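Local coordinates for sister chromatid cohesion protein (Chaetomium thermophilum, PDB 5T8V) that probably acts on chromatin as the cohesin loader Scc2, seen here as its C-terminal fragment of helical HEAT repeats, at residues F75-L87 against T132-L146. Residues are numbered along the deposited sequence; the frame is centred on the assembly and turned at random.
Sequences FMTVPLDDLIYLL and TSMRIMCGGREEKQL
Arg141 reaches from the loop after helix 120-136 into the turn that leads to helix 81-96, in the all-helical N-terminal end of this HEAT-repeat fragment. Its NH1 donates to Phe75 O at 2.9 Å, with that oxygen almost exactly in the guanidinium plane, and to Val78 O, which sits tilted from that plane; both carbonyls are met on a lone pair. The bend at chi3 (66°) turns the head toward these oxygens while CD lies 3.4 Å from Phe75 CE2, the two side chains crossing at roughly a right angle. Leu83 CD1 sits over one guanidinium face, and Glu143 adds a salt bridge, OE2 to NH2 at 3.2 Å. A leucine in place of Arg141 would probably leave the carbonyls of Phe75 and Val78 without this shared donor and the Glu143 carboxylate without its mate. Phe75 also packs on helix 56-71. Leu80, at the start of helix 81-96, meets Leu146 of the 3-10 turn, CD1 to CD2. Farther along, segments 81-87 and 132-136 run roughly antiparallel, at 146°, and contact is apolar: Leu86 and Leu87 flank the end of Ile136. There Leu87 CD2 and Leu86 CD2 each lie 3.9 Å from Ile136 CD1.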
# COMPACT_ATOMS: atom_id res chain seq x y z
N PHE A 75 49.81 -12.68 -50.29
CA PHE A 75 50.41 -13.76 -49.53
C PHE A 75 50.54 -15.04 -50.35
O PHE A 75 51.39 -15.88 -50.03
CB PHE A 75 49.56 -14.02 -48.27
CG PHE A 75 50.10 -15.10 -47.38
CD1 PHE A 75 51.36 -14.99 -46.82
CD2 PHE A 75 49.33 -16.22 -47.09
CE1 PHE A 75 51.86 -15.99 -45.99
CE2 PHE A 75 49.82 -17.21 -46.26
CZ PHE A 75 51.08 -17.10 -45.71
N MET A 76 49.73 -15.19 -51.40
CA MET A 76 49.81 -16.37 -52.24
C MET A 76 51.13 -16.45 -53.00
O MET A 76 51.56 -17.54 -53.38
CB MET A 76 48.64 -16.38 -53.23
CG MET A 76 48.64 -15.18 -54.18
SD MET A 76 47.04 -14.90 -54.96
CE MET A 76 46.06 -14.36 -53.56
N THR A 77 51.77 -15.30 -53.23
CA THR A 77 53.00 -15.28 -54.03
C THR A 77 54.23 -15.65 -53.22
O THR A 77 55.26 -16.00 -53.81
CB THR A 77 53.19 -13.89 -54.64
OG1 THR A 77 51.96 -13.44 -55.21
CG2 THR A 77 54.26 -13.92 -55.73
N VAL A 78 54.16 -15.58 -51.89
CA VAL A 78 55.29 -15.95 -51.03
C VAL A 78 55.74 -17.35 -51.40
O VAL A 78 54.91 -18.27 -51.45
CB VAL A 78 54.91 -15.86 -49.54
CG1 VAL A 78 56.00 -16.47 -48.66
CG2 VAL A 78 54.66 -14.41 -49.16
N PRO A 79 57.03 -17.58 -51.65
CA PRO A 79 57.49 -18.93 -51.99
C PRO A 79 57.07 -19.94 -50.93
O PRO A 79 57.30 -19.75 -49.74
CB PRO A 79 59.01 -18.78 -52.06
CG PRO A 79 59.23 -17.35 -52.39
CD PRO A 79 58.13 -16.60 -51.71
N LEU A 80 56.43 -21.02 -51.39
CA LEU A 80 56.00 -22.07 -50.47
C LEU A 80 57.19 -22.68 -49.74
O LEU A 80 57.19 -22.77 -48.50
CB LEU A 80 55.25 -23.15 -51.25
CG LEU A 80 54.88 -24.43 -50.48
CD1 LEU A 80 53.78 -24.16 -49.48
CD2 LEU A 80 54.50 -25.53 -51.45
N ASP A 81 58.22 -23.08 -50.48
CA ASP A 81 59.30 -23.87 -49.91
C ASP A 81 59.93 -23.21 -48.69
O ASP A 81 60.39 -23.91 -47.78
CB ASP A 81 60.37 -24.14 -50.97
CG ASP A 81 60.22 -25.50 -51.62
OD1 ASP A 81 59.11 -26.06 -51.58
OD2 ASP A 81 61.22 -26.01 -52.18
N ASP A 82 59.97 -21.88 -48.64
CA ASP A 82 60.56 -21.17 -47.52
C ASP A 82 59.52 -20.72 -46.49
O ASP A 82 59.87 -19.99 -45.56
CB ASP A 82 61.40 -19.98 -48.00
CG ASP A 82 60.58 -18.91 -48.69
OD1 ASP A 82 59.37 -18.78 -48.39
OD2 ASP A 82 61.15 -18.18 -49.53
N LEU A 83 58.27 -21.14 -46.64
CA LEU A 83 57.29 -21.02 -45.57
C LEU A 83 57.25 -22.28 -44.70
O LEU A 83 57.06 -22.19 -43.49
CB LEU A 83 55.89 -20.75 -46.14
CG LEU A 83 55.52 -19.28 -46.38
CD1 LEU A 83 54.21 -19.19 -47.15
CD2 LEU A 83 55.41 -18.52 -45.07
N ILE A 84 57.44 -23.45 -45.32
CA ILE A 84 57.62 -24.67 -44.55
C ILE A 84 58.80 -24.54 -43.61
O ILE A 84 58.79 -25.06 -42.49
CB ILE A 84 57.79 -25.88 -45.50
CG1 ILE A 84 56.47 -26.17 -46.22
CG2 ILE A 84 58.25 -27.12 -44.74
CD1 ILE A 84 56.53 -25.93 -47.71
N TYR A 85 59.85 -23.84 -44.05
CA TYR A 85 61.03 -23.66 -43.20
C TYR A 85 60.70 -22.78 -42.00
O TYR A 85 61.09 -23.10 -40.87
CB TYR A 85 62.17 -23.06 -44.02
CG TYR A 85 63.47 -22.91 -43.26
CD1 TYR A 85 64.02 -23.99 -42.58
CD2 TYR A 85 64.15 -21.70 -43.24
CE1 TYR A 85 65.21 -23.86 -41.88
CE2 TYR A 85 65.34 -21.56 -42.54
CZ TYR A 85 65.87 -22.65 -41.87
OH TYR A 85 67.05 -22.52 -41.18
N LEU A 86 59.98 -21.68 -42.22
CA LEU A 86 59.55 -20.85 -41.11
C LEU A 86 58.68 -21.65 -40.14
O LEU A 86 58.86 -21.56 -38.92
CB LEU A 86 58.80 -19.62 -41.62
CG LEU A 86 58.27 -18.64 -40.57
CD1 LEU A 86 59.37 -18.20 -39.62
CD2 LEU A 86 57.64 -17.43 -41.24
N LEU A 87 57.75 -22.45 -40.67
CA LEU A 87 56.94 -23.30 -39.81
C LEU A 87 57.80 -24.30 -39.05
O LEU A 87 57.44 -24.70 -37.93
CB LEU A 87 55.87 -24.02 -40.63
CG LEU A 87 54.64 -23.20 -41.01
CD1 LEU A 87 53.78 -23.96 -42.00
CD2 LEU A 87 53.82 -22.82 -39.77
N THR A 132 52.83 -16.93 -35.17
CA THR A 132 53.21 -16.94 -36.57
C THR A 132 52.61 -18.14 -37.30
O THR A 132 52.06 -18.00 -38.40
CB THR A 132 54.74 -16.95 -36.70
OG1 THR A 132 55.26 -15.72 -36.19
CG2 THR A 132 55.16 -17.10 -38.16
N SER A 133 52.71 -19.33 -36.70
CA SER A 133 52.15 -20.52 -37.33
C SER A 133 50.66 -20.33 -37.63
O SER A 133 50.20 -20.56 -38.75
CB SER A 133 52.36 -21.74 -36.44
OG SER A 133 53.74 -22.02 -36.29
N MET A 134 49.90 -19.90 -36.62
CA MET A 134 48.47 -19.69 -36.82
C MET A 134 48.21 -18.70 -37.95
O MET A 134 47.43 -18.99 -38.87
CB MET A 134 47.83 -19.21 -35.52
CG MET A 134 48.00 -20.15 -34.33
SD MET A 134 47.46 -21.84 -34.67
CE MET A 134 49.05 -22.68 -34.80
N ARG A 135 48.85 -17.54 -37.90
CA ARG A 135 48.64 -16.55 -38.95
C ARG A 135 48.94 -17.14 -40.33
O ARG A 135 48.22 -16.87 -41.29
CB ARG A 135 49.50 -15.31 -38.70
CG ARG A 135 49.47 -14.32 -39.84
CD ARG A 135 49.81 -12.93 -39.36
NE ARG A 135 48.76 -12.36 -38.52
CZ ARG A 135 48.91 -11.29 -37.75
NH1 ARG A 135 50.08 -10.67 -37.69
NH2 ARG A 135 47.89 -10.84 -37.03
N ILE A 136 50.00 -17.94 -40.43
CA ILE A 136 50.29 -18.62 -41.69
C ILE A 136 49.12 -19.51 -42.09
O ILE A 136 48.79 -19.63 -43.28
CB ILE A 136 51.60 -19.44 -41.57
CG1 ILE A 136 52.79 -18.48 -41.52
CG2 ILE A 136 51.74 -20.42 -42.73
CD1 ILE A 136 54.10 -19.15 -41.16
N MET A 137 48.46 -20.13 -41.11
CA MET A 137 47.26 -20.91 -41.40
C MET A 137 46.02 -20.04 -41.62
O MET A 137 44.95 -20.58 -41.88
CB MET A 137 46.99 -21.90 -40.27
CG MET A 137 47.81 -23.17 -40.36
SD MET A 137 47.38 -24.39 -39.11
CE MET A 137 48.09 -23.64 -37.66
N CYS A 138 46.15 -18.71 -41.52
CA CYS A 138 45.04 -17.80 -41.76
C CYS A 138 45.22 -17.00 -43.06
O CYS A 138 44.74 -15.87 -43.16
CB CYS A 138 44.87 -16.84 -40.58
SG CYS A 138 44.27 -17.63 -39.08
N GLY A 139 45.89 -17.58 -44.05
CA GLY A 139 46.18 -16.87 -45.28
C GLY A 139 45.34 -17.30 -46.47
O GLY A 139 45.41 -16.68 -47.53
N GLY A 140 44.56 -18.37 -46.31
CA GLY A 140 43.74 -18.87 -47.39
C GLY A 140 44.46 -19.72 -48.41
O GLY A 140 43.84 -20.13 -49.40
N ARG A 141 45.75 -19.99 -48.22
CA ARG A 141 46.48 -20.83 -49.16
C ARG A 141 46.04 -22.29 -49.03
O ARG A 141 45.55 -22.73 -47.99
CB ARG A 141 47.99 -20.71 -48.93
CG ARG A 141 48.57 -19.35 -49.32
CD ARG A 141 50.03 -19.25 -48.96
NE ARG A 141 50.86 -20.17 -49.74
CZ ARG A 141 51.81 -19.81 -50.61
NH1 ARG A 141 52.09 -18.53 -50.83
NH2 ARG A 141 52.49 -20.75 -51.25
N GLU A 142 46.21 -23.04 -50.12
CA GLU A 142 45.66 -24.38 -50.23
C GLU A 142 46.68 -25.49 -49.98
O GLU A 142 46.28 -26.63 -49.76
CB GLU A 142 45.05 -24.59 -51.61
CG GLU A 142 43.87 -23.69 -51.91
CD GLU A 142 43.32 -23.87 -53.31
OE1 GLU A 142 43.41 -25.00 -53.84
OE2 GLU A 142 42.81 -22.89 -53.88
N GLU A 143 47.98 -25.18 -50.02
CA GLU A 143 48.99 -26.21 -49.82
C GLU A 143 48.81 -26.89 -48.47
O GLU A 143 48.58 -26.23 -47.45
CB GLU A 143 50.39 -25.61 -49.93
CG GLU A 143 50.75 -25.10 -51.31
CD GLU A 143 50.34 -23.66 -51.54
OE1 GLU A 143 49.61 -23.10 -50.69
OE2 GLU A 143 50.75 -23.08 -52.57
N LYS A 144 48.92 -28.22 -48.46
CA LYS A 144 48.71 -28.98 -47.24
C LYS A 144 49.87 -28.85 -46.26
O LYS A 144 49.67 -29.05 -45.06
CB LYS A 144 48.49 -30.46 -47.58
CG LYS A 144 47.34 -30.72 -48.55
CD LYS A 144 45.99 -30.35 -47.94
CE LYS A 144 44.85 -30.67 -48.89
NZ LYS A 144 43.52 -30.40 -48.29
N GLN A 145 51.07 -28.51 -46.75
CA GLN A 145 52.22 -28.38 -45.86
C GLN A 145 52.15 -27.14 -44.98
O GLN A 145 53.02 -26.98 -44.11
CB GLN A 145 53.51 -28.34 -46.69
CG GLN A 145 53.69 -29.53 -47.62
CD GLN A 145 53.24 -29.23 -49.04
OE1 GLN A 145 52.28 -28.49 -49.26
NE2 GLN A 145 53.94 -29.81 -50.01
N LEU A 146 51.17 -26.27 -45.18
CA LEU A 146 51.02 -25.05 -44.39
C LEU A 146 50.01 -25.20 -43.26
O LEU A 146 49.82 -24.26 -42.49
CB LEU A 146 50.61 -23.88 -45.29
CG LEU A 146 51.56 -23.57 -46.46
CD1 LEU A 146 51.05 -22.39 -47.26
CD2 LEU A 146 52.98 -23.31 -45.96